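Multicopper oxidase (Metagenomes, PDB 2ZWN) probably oxidises phenolic and related substrates one electron at a time and passes the electrons through its copper sites to dioxygen, which is reduced to water. Local coordinates at residues I200-S205 / A226-V231; F249-H254 / P269-E274. All coordinates share one frame; numbering follows the deposited sequence.

Contact 1 (I200-S205 / A226-V231); sequences IHAMHS and ADTVLV. With CU (copper (II) ion), chain G; C2O (Cu-O-Cu linkage), chain F.
His204 and Asp227 meet where a copper-binding ring is held by a backbone carbonyl just ahead of strand 228-231. His204 ND1 donates to Asp227 O over 2.7 Å in a nearly straight bond, the oxygen lying in the ring plane although the N-H arrives from well above the carbonyl plane. CG anti to the backbone N (chi1 172°) swings the ring toward this carbonyl, and NE2 at its far end binds copper. The same Asp227 O also takes the longer bond from Ser205 N at 3.3 Å, so one oxygen grips both ring and backbone.

Behind it, 201-205 and 228-231 run antiparallel, the hydrogen-bonded pairs His201-Val231 and Met203-Val229 supplying four backbone bonds. At the copper end packing is close: Thr228 CG2 lies 3.8 Å from Ala202 CB, while OG1 turns back to donate to Asp227 OD1 at 2.9 Å. With an alanine at Thr228, the patch beside Ala202 would probably be left underfilled and Asp227 OD1 would lose a donor that helps to fix its carboxylate. That carboxylate is also held by His62 and Arg236 of a second subunit.

The more accessible side is at Ile200 and Leu230, which are partly exposed, while His201 and Val231 at the same end remain buried. The very close Ile200-Leu230 approach in the model is doubtful. Both residues pack on their own counterparts in a third subunit.

His60 of the second subunit binds the same copper, which therefore bridges two chains, as expected for the trinuclear centre of a two-domain laccase. With ND1 committed to Asp227 O, NE2 is the nitrogen turned to the metal, and the backbone bond probably limits rotation of the ring.

Contact 2 (F249-H254 / P269-E274); sequences FIFHDH and PITVIE. With C2O (Cu-O-Cu linkage), chain F.
Ile250 reaches Ile270 because its CG1 is anti to the backbone N (chi1 -164°): CG1 and CD1 each come to 3.6 Å from Ile270 CG2, the two side chains slanting across one another. On this face His252 takes the less usual torsion, CG between the backbone N and carbonyl carbon (chi1 65°), which sends the ring on to one copper of the Cu-O-Cu linkage; its CB is 3.9 Å from Ile270 CG1. His252 NE2 binds that copper, CU3, at 2.0 Å, and ND1 donates to Asp253 O at 2.9 Å, so both ring nitrogens are engaged.

The reverse face is mostly apolar: Phe251 lies alongside Thr271, whose hydroxyl bonds Gln179 O, with CB 3.7 Å from Thr271 CG2, and Phe251 CD1 meets Ile273 CD1 at 3.8 Å. Five backbone hydrogen bonds join this antiparallel ladder, the last from Asp253 N to Pro269 O.

His254, just past the strand, binds CU2, and His62 and His104 of a second subunit complete that site. Strand 248-253 is flanked by 201-205 on its other edge, and 270-275 by 181-183, while Phe251 packs against Ile191 and Phe193 of strand 188-195 in the facing sheet of the cupredoxin sandwich.

Read from the N terminus, 200-205 is the first segment to arrive, and contact 1 closes when the chain returns at 226-231 after an excursion through strands 210-215 and 218-226 in the facing sheet. Strand 236-242 follows there before 249-254 enters, and contact 2 closes a strandless loop at 269-274. The two closures are in series, neither nested nor crossed, yet they share one sheet, since strand 248-253 lies next to 201-205. Ala202 O probably accepts from His254 N, and His201 ND1 bonds Asp253 OD2. Together they join the strands, and the residue just beyond one of them, that supply His204, His252 and His254 to one intersubunit copper cluster.

Contact 1 (I200-S205 / A226-V231)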
ATOM      1  N   ILE A 200       7.542  -0.208   1.054  1.00 12.47           N
ATOM      2  CA  ILE A 200       6.513   0.728   0.617  1.00 12.65           C
ATOM      3  C   ILE A 200       6.888   2.089   1.191  1.00 12.43           C
ATOM      4  O   ILE A 200       7.307   2.182   2.342  1.00 13.48           O
ATOM      5  CB  ILE A 200       5.113   0.305   1.109  1.00 12.97           C
ATOM      6  CG1 ILE A 200       4.693  -0.998   0.436  1.00 13.11           C
ATOM      7  CG2 ILE A 200       4.091   1.389   0.829  1.00 13.86           C
ATOM      8  CD1 ILE A 200       3.455  -1.613   1.034  1.00 14.34           C
ATOM      9  N   HIS A 201       6.750   3.134   0.382  1.00 11.49           N
ATOM     10  CA  HIS A 201       7.234   4.460   0.738  1.00 11.28           C
ATOM     11  C   HIS A 201       6.138   5.473   0.456  1.00 10.92           C
ATOM     12  O   HIS A 201       5.596   5.497  -0.648  1.00 11.72           O
ATOM     13  CB  HIS A 201       8.481   4.788  -0.082  1.00 11.26           C
ATOM     14  CG  HIS A 201       9.583   3.789   0.082  1.00 11.08           C
ATOM     15  ND1 HIS A 201      10.558   3.907   1.050  1.00 12.13           N
ATOM     16  CD2 HIS A 201       9.843   2.638  -0.580  1.00 12.13           C
ATOM     17  CE1 HIS A 201      11.378   2.873   0.968  1.00 12.15           C
ATOM     18  NE2 HIS A 201      10.966   2.090  -0.014  1.00 11.69           N
ATOM     19  N   ALA A 202       5.810   6.292   1.449  1.00 10.47           N
ATOM     20  CA  ALA A 202       4.741   7.280   1.315  1.00 10.49           C
ATOM     21  C   ALA A 202       5.380   8.656   1.158  1.00 10.41           C
ATOM     22  O   ALA A 202       5.720   9.314   2.137  1.00 10.20           O
ATOM     23  CB  ALA A 202       3.816   7.233   2.533  1.00 10.52           C
ATOM     24  N   MET A 203       5.574   9.072  -0.088  1.00 10.47           N
ATOM     25  CA  MET A 203       6.402  10.242  -0.380  1.00 10.57           C
ATOM     26  C   MET A 203       5.584  11.527  -0.261  1.00 10.49           C
ATOM     27  O   MET A 203       4.627  11.736  -1.006  1.00  9.72           O
ATOM     28  CB  MET A 203       7.013  10.115  -1.771  1.00 11.23           C
ATOM     29  CG  MET A 203       7.875   8.875  -1.960  1.00 11.55           C
ATOM     30  SD  MET A 203       9.148   8.621  -0.716  1.00 13.24           S
ATOM     31  CE  MET A 203      10.215  10.032  -1.018  1.00 12.66           C
ATOM     32  N   HIS A 204       5.981  12.373   0.686  1.00 10.16           N
ATOM     33  CA  HIS A 204       5.234  13.576   1.035  1.00 10.06           C
ATOM     34  C   HIS A 204       6.063  14.822   0.776  1.00 10.05           C
ATOM     35  O   HIS A 204       7.165  14.957   1.306  1.00  9.93           O
ATOM     36  CB  HIS A 204       4.842  13.544   2.509  1.00 10.15           C
ATOM     37  CG  HIS A 204       4.231  14.817   2.995  1.00 10.12           C
ATOM     38  ND1 HIS A 204       3.251  15.486   2.292  1.00 10.31           N
ATOM     39  CD2 HIS A 204       4.463  15.552   4.108  1.00 10.71           C
ATOM     40  CE1 HIS A 204       2.905  16.577   2.953  1.00 10.66           C
ATOM     41  NE2 HIS A 204       3.623  16.637   4.059  1.00 10.72           N
ATOM     42  N   SER A 205       5.508  15.734  -0.015  1.00  9.62           N
ATOM     43  CA  SER A 205       6.152  17.015  -0.298  1.00  9.65           C
ATOM     44  C   SER A 205       5.552  18.147   0.526  1.00  9.36           C
ATOM     45  O   SER A 205       4.382  18.495   0.352  1.00  9.91           O
ATOM     46  CB  SER A 205       6.023  17.350  -1.778  1.00 10.20           C
ATOM     47  OG  SER A 205       4.667  17.355  -2.190  1.00 10.90           O
ATOM     48  N   ALA A 226      -2.045  15.087  -5.157  1.00 10.31           N
ATOM     49  CA  ALA A 226      -1.743  14.414  -3.899  1.00 10.35           C
ATOM     50  C   ALA A 226      -0.655  15.199  -3.199  1.00 10.38           C
ATOM     51  O   ALA A 226       0.175  15.832  -3.863  1.00 10.53           O
ATOM     52  CB  ALA A 226      -1.267  13.012  -4.160  1.00 10.79           C
ATOM     53  N   ASP A 227      -0.664  15.175  -1.870  1.00 10.14           N
ATOM     54  CA  ASP A 227       0.505  15.620  -1.110  1.00 10.04           C
ATOM     55  C   ASP A 227       1.323  14.441  -0.578  1.00 10.06           C
ATOM     56  O   ASP A 227       2.437  14.635  -0.123  1.00  9.97           O
ATOM     57  CB  ASP A 227       0.147  16.634  -0.005  1.00 10.11           C
ATOM     58  CG  ASP A 227      -0.738  16.062   1.086  1.00 10.84           C
ATOM     59  OD1 ASP A 227      -0.466  14.948   1.580  1.00 11.45           O
ATOM     60  OD2 ASP A 227      -1.686  16.774   1.489  1.00 12.95           O
ATOM     61  N   THR A 228       0.771  13.228  -0.670  1.00  9.94           N
ATOM     62  CA  THR A 228       1.464  12.005  -0.265  1.00 10.15           C
ATOM     63  C   THR A 228       1.183  10.912  -1.302  1.00 10.24           C
ATOM     64  O   THR A 228       0.029  10.555  -1.519  1.00 10.68           O
ATOM     65  CB  THR A 228       0.999  11.544   1.132  1.00 10.08           C
ATOM     66  OG1 THR A 228       1.208  12.599   2.084  1.00 10.60           O
ATOM     67  CG2 THR A 228       1.765  10.301   1.582  1.00  9.90           C
ATOM     68  N   VAL A 229       2.237  10.387  -1.932  1.00 10.46           N
ATOM     69  CA  VAL A 229       2.106   9.358  -2.961  1.00 10.69           C
ATOM     70  C   VAL A 229       2.734   8.060  -2.472  1.00 10.73           C
ATOM     71  O   VAL A 229       3.928   8.018  -2.176  1.00 10.90           O
ATOM     72  CB  VAL A 229       2.782   9.792  -4.275  1.00 10.93           C
ATOM     73  CG1 VAL A 229       2.737   8.664  -5.307  1.00 12.29           C
ATOM     74  CG2 VAL A 229       2.112  11.059  -4.814  1.00 12.04           C
ATOM     75  N   LEU A 230       1.911   7.018  -2.364  1.00 10.95           N
ATOM     76  CA  LEU A 230       2.365   5.703  -1.924  1.00 11.11           C
ATOM     77  C   LEU A 230       3.019   4.964  -3.083  1.00 11.34           C
ATOM     78  O   LEU A 230       2.379   4.726  -4.115  1.00 11.56           O
ATOM     79  CB  LEU A 230       1.193   4.883  -1.396  1.00 11.19           C
ATOM     80  CG  LEU A 230       1.543   3.550  -0.738  1.00 11.83           C
ATOM     81  CD1 LEU A 230       2.306   3.808   0.562  1.00 13.62           C
ATOM     82  CD2 LEU A 230       0.283   2.715  -0.494  1.00 12.09           C
ATOM     83  N   VAL A 231       4.282   4.593  -2.893  1.00 11.17           N
ATOM     84  CA  VAL A 231       5.072   3.916  -3.921  1.00 11.39           C
ATOM     85  C   VAL A 231       5.471   2.544  -3.385  1.00 11.54           C
ATOM     86  O   VAL A 231       6.126   2.458  -2.344  1.00 11.61           O
ATOM     87  CB  VAL A 231       6.322   4.732  -4.284  1.00 11.50           C
ATOM     88  CG1 VAL A 231       7.052   4.102  -5.463  1.00 12.49           C
ATOM     89  CG2 VAL A 231       5.943   6.186  -4.624  1.00 11.70           C
TER
HETATM   90 CU    CU G1003       3.673  17.679   5.585  0.70 19.01          CU
HETATM   91 CU2  C2O F 340       2.525  14.708   7.824  0.90 14.05          CU
HETATM   92 CU3  C2O F 340       7.198  16.040   6.912  0.90 14.29          CU
HETATM   93  O1  C2O F 340       4.968  15.429   7.397  0.90 13.58           O

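Contact 2 (F249-H254 / P269-E274)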
ATOM      1  N   PHE A 249      11.532  23.406   2.012  1.00  9.82           N
ATOM      2  CA  PHE A 249      10.426  22.488   2.232  1.00 10.23           C
ATOM      3  C   PHE A 249      10.882  21.039   2.177  1.00 10.28           C
ATOM      4  O   PHE A 249      11.289  20.539   1.119  1.00 10.03           O
ATOM      5  CB  PHE A 249       9.325  22.754   1.206  1.00  9.92           C
ATOM      6  CG  PHE A 249       8.514  23.990   1.508  1.00 10.24           C
ATOM      7  CD1 PHE A 249       7.718  24.039   2.648  1.00 10.02           C
ATOM      8  CD2 PHE A 249       8.556  25.102   0.674  1.00 10.17           C
ATOM      9  CE1 PHE A 249       6.969  25.173   2.945  1.00 10.44           C
ATOM     10  CE2 PHE A 249       7.809  26.236   0.965  1.00  9.92           C
ATOM     11  CZ  PHE A 249       7.011  26.268   2.101  1.00 10.93           C
ATOM     12  N   ILE A 250      10.812  20.371   3.326  1.00 10.71           N
ATOM     13  CA  ILE A 250      11.262  18.990   3.434  1.00 11.24           C
ATOM     14  C   ILE A 250      10.358  18.083   2.584  1.00 11.21           C
ATOM     15  O   ILE A 250       9.198  18.401   2.327  1.00 10.69           O
ATOM     16  CB  ILE A 250      11.351  18.549   4.926  1.00 11.56           C
ATOM     17  CG1 ILE A 250      12.178  17.273   5.088  1.00 12.61           C
ATOM     18  CG2 ILE A 250       9.962  18.400   5.541  1.00 10.99           C
ATOM     19  CD1 ILE A 250      12.496  16.942   6.548  1.00 12.46           C
ATOM     20  N   PHE A 251      10.923  16.976   2.118  1.00 11.88           N
ATOM     21  CA  PHE A 251      10.288  16.120   1.121  1.00 12.07           C
ATOM     22  C   PHE A 251      10.776  14.722   1.495  1.00 12.31           C
ATOM     23  O   PHE A 251      11.959  14.443   1.383  1.00 11.84           O
ATOM     24  CB  PHE A 251      10.778  16.555  -0.266  1.00 13.12           C
ATOM     25  CG  PHE A 251      10.091  15.891  -1.440  1.00 12.85           C
ATOM     26  CD1 PHE A 251      10.436  16.287  -2.726  1.00 13.68           C
ATOM     27  CD2 PHE A 251       9.120  14.907  -1.296  1.00 14.71           C
ATOM     28  CE1 PHE A 251       9.854  15.713  -3.834  1.00 15.47           C
ATOM     29  CE2 PHE A 251       8.522  14.335  -2.419  1.00 14.53           C
ATOM     30  CZ  PHE A 251       8.893  14.737  -3.680  1.00 14.92           C
ATOM     31  N   HIS A 252       9.880  13.865   1.977  1.00 12.03           N
ATOM     32  CA  HIS A 252      10.333  12.636   2.613  1.00 12.16           C
ATOM     33  C   HIS A 252       9.307  11.515   2.633  1.00 12.05           C
ATOM     34  O   HIS A 252       8.117  11.729   2.425  1.00 11.17           O
ATOM     35  CB  HIS A 252      10.744  12.944   4.056  1.00 12.36           C
ATOM     36  CG  HIS A 252       9.605  13.399   4.910  1.00 13.20           C
ATOM     37  ND1 HIS A 252       8.905  12.546   5.736  1.00 14.28           N
ATOM     38  CD2 HIS A 252       9.022  14.614   5.041  1.00 14.56           C
ATOM     39  CE1 HIS A 252       7.944  13.217   6.346  1.00 14.67           C
ATOM     40  NE2 HIS A 252       7.994  14.474   5.942  1.00 15.46           N
ATOM     41  N   ASP A 253       9.808  10.311   2.901  1.00 12.09           N
ATOM     42  CA  ASP A 253       8.979   9.149   3.175  1.00 12.31           C
ATOM     43  C   ASP A 253       8.279   9.384   4.510  1.00 12.34           C
ATOM     44  O   ASP A 253       8.929   9.665   5.527  1.00 12.65           O
ATOM     45  CB  ASP A 253       9.873   7.900   3.225  1.00 12.06           C
ATOM     46  CG  ASP A 253       9.097   6.586   3.300  1.00 12.13           C
ATOM     47  OD1 ASP A 253       7.854   6.584   3.473  1.00 11.42           O
ATOM     48  OD2 ASP A 253       9.775   5.531   3.188  1.00 11.90           O
ATOM     49  N   HIS A 254       6.955   9.270   4.504  1.00 12.80           N
ATOM     50  CA  HIS A 254       6.130   9.551   5.676  1.00 13.19           C
ATOM     51  C   HIS A 254       5.865   8.300   6.513  1.00 13.51           C
ATOM     52  O   HIS A 254       5.187   8.377   7.549  1.00 13.76           O
ATOM     53  CB  HIS A 254       4.800  10.174   5.229  1.00 13.30           C
ATOM     54  CG  HIS A 254       4.171  11.081   6.246  1.00 13.43           C
ATOM     55  ND1 HIS A 254       3.729  10.636   7.475  1.00 13.18           N
ATOM     56  CD2 HIS A 254       3.875  12.401   6.198  1.00 14.29           C
ATOM     57  CE1 HIS A 254       3.200  11.647   8.143  1.00 14.51           C
ATOM     58  NE2 HIS A 254       3.284  12.732   7.394  1.00 14.23           N
ATOM     59  N   PRO A 269      14.798   8.273   3.657  1.00 12.63           N
ATOM     60  CA  PRO A 269      14.595   8.961   2.396  1.00 12.55           C
ATOM     61  C   PRO A 269      14.051  10.362   2.637  1.00 12.42           C
ATOM     62  O   PRO A 269      12.834  10.573   2.611  1.00 12.49           O
ATOM     63  CB  PRO A 269      13.589   8.058   1.649  1.00 12.47           C
ATOM     64  CG  PRO A 269      13.328   6.893   2.547  1.00 12.71           C
ATOM     65  CD  PRO A 269      13.697   7.332   3.920  1.00 12.73           C
ATOM     66  N   ILE A 270      14.969  11.292   2.901  1.00 11.82           N
ATOM     67  CA  ILE A 270      14.637  12.687   3.154  1.00 11.71           C
ATOM     68  C   ILE A 270      15.485  13.568   2.253  1.00 11.45           C
ATOM     69  O   ILE A 270      16.705  13.395   2.167  1.00 11.70           O
ATOM     70  CB  ILE A 270      14.943  13.099   4.617  1.00 11.65           C
ATOM     71  CG1 ILE A 270      14.243  12.178   5.619  1.00 11.92           C
ATOM     72  CG2 ILE A 270      14.558  14.565   4.876  1.00 11.90           C
ATOM     73  CD1 ILE A 270      14.658  12.441   7.060  1.00 11.45           C
ATOM     74  N   THR A 271      14.826  14.502   1.579  1.00 10.84           N
ATOM     75  CA  THR A 271      15.497  15.621   0.925  1.00 10.99           C
ATOM     76  C   THR A 271      14.783  16.921   1.325  1.00 10.81           C
ATOM     77  O   THR A 271      13.827  16.912   2.109  1.00 10.40           O
ATOM     78  CB  THR A 271      15.541  15.458  -0.621  1.00 10.96           C
ATOM     79  OG1 THR A 271      16.283  16.539  -1.211  1.00 12.23           O
ATOM     80  CG2 THR A 271      14.141  15.435  -1.227  1.00 10.99           C
ATOM     81  N   VAL A 272      15.295  18.038   0.828  1.00 10.43           N
ATOM     82  CA  VAL A 272      14.686  19.346   1.041  1.00 10.61           C
ATOM     83  C   VAL A 272      14.577  20.036  -0.309  1.00 10.65           C
ATOM     84  O   VAL A 272      15.547  20.081  -1.078  1.00 10.69           O
ATOM     85  CB  VAL A 272      15.519  20.229   2.006  1.00 10.66           C
ATOM     86  CG1 VAL A 272      14.823  21.571   2.253  1.00 10.63           C
ATOM     87  CG2 VAL A 272      15.776  19.504   3.326  1.00 10.91           C
ATOM     88  N   ILE A 273      13.384  20.533  -0.611  1.00 10.43           N
ATOM     89  CA  ILE A 273      13.190  21.406  -1.764  1.00 10.68           C
ATOM     90  C   ILE A 273      13.694  22.772  -1.322  1.00 10.61           C
ATOM     91  O   ILE A 273      13.037  23.455  -0.531  1.00 10.63           O
ATOM     92  CB  ILE A 273      11.716  21.489  -2.185  1.00 10.64           C
ATOM     93  CG1 ILE A 273      11.182  20.105  -2.575  1.00 10.97           C
ATOM     94  CG2 ILE A 273      11.547  22.473  -3.338  1.00 10.08           C
ATOM     95  CD1 ILE A 273       9.672  20.038  -2.606  1.00 12.38           C
ATOM     96  N   GLU A 274      14.881  23.143  -1.801  1.00 10.44           N
ATOM     97  CA  GLU A 274      15.526  24.404  -1.429  1.00 10.35           C
ATOM     98  C   GLU A 274      15.353  25.407  -2.553  1.00  9.95           C
ATOM     99  O   GLU A 274      15.866  25.198  -3.647  1.00  9.89           O
ATOM    100  CB  GLU A 274      17.024  24.203  -1.209  1.00 10.61           C
ATOM    101  CG  GLU A 274      17.420  23.309  -0.040  1.00 10.84           C
ATOM    102  CD  GLU A 274      18.935  23.185   0.103  1.00 10.74           C
ATOM    103  OE1 GLU A 274      19.667  23.624  -0.810  1.00 12.05           O
ATOM    104  OE2 GLU A 274      19.406  22.648   1.122  1.00 10.87           O
TER
HETATM  105 CU2  C2O F 340       2.525  14.708   7.824  0.90 14.05          CU
HETATM  106 CU3  C2O F 340       7.198  16.040   6.912  0.90 14.29          CU
HETATM  107  O1  C2O F 340       4.968  15.429   7.397  0.90 13.58           O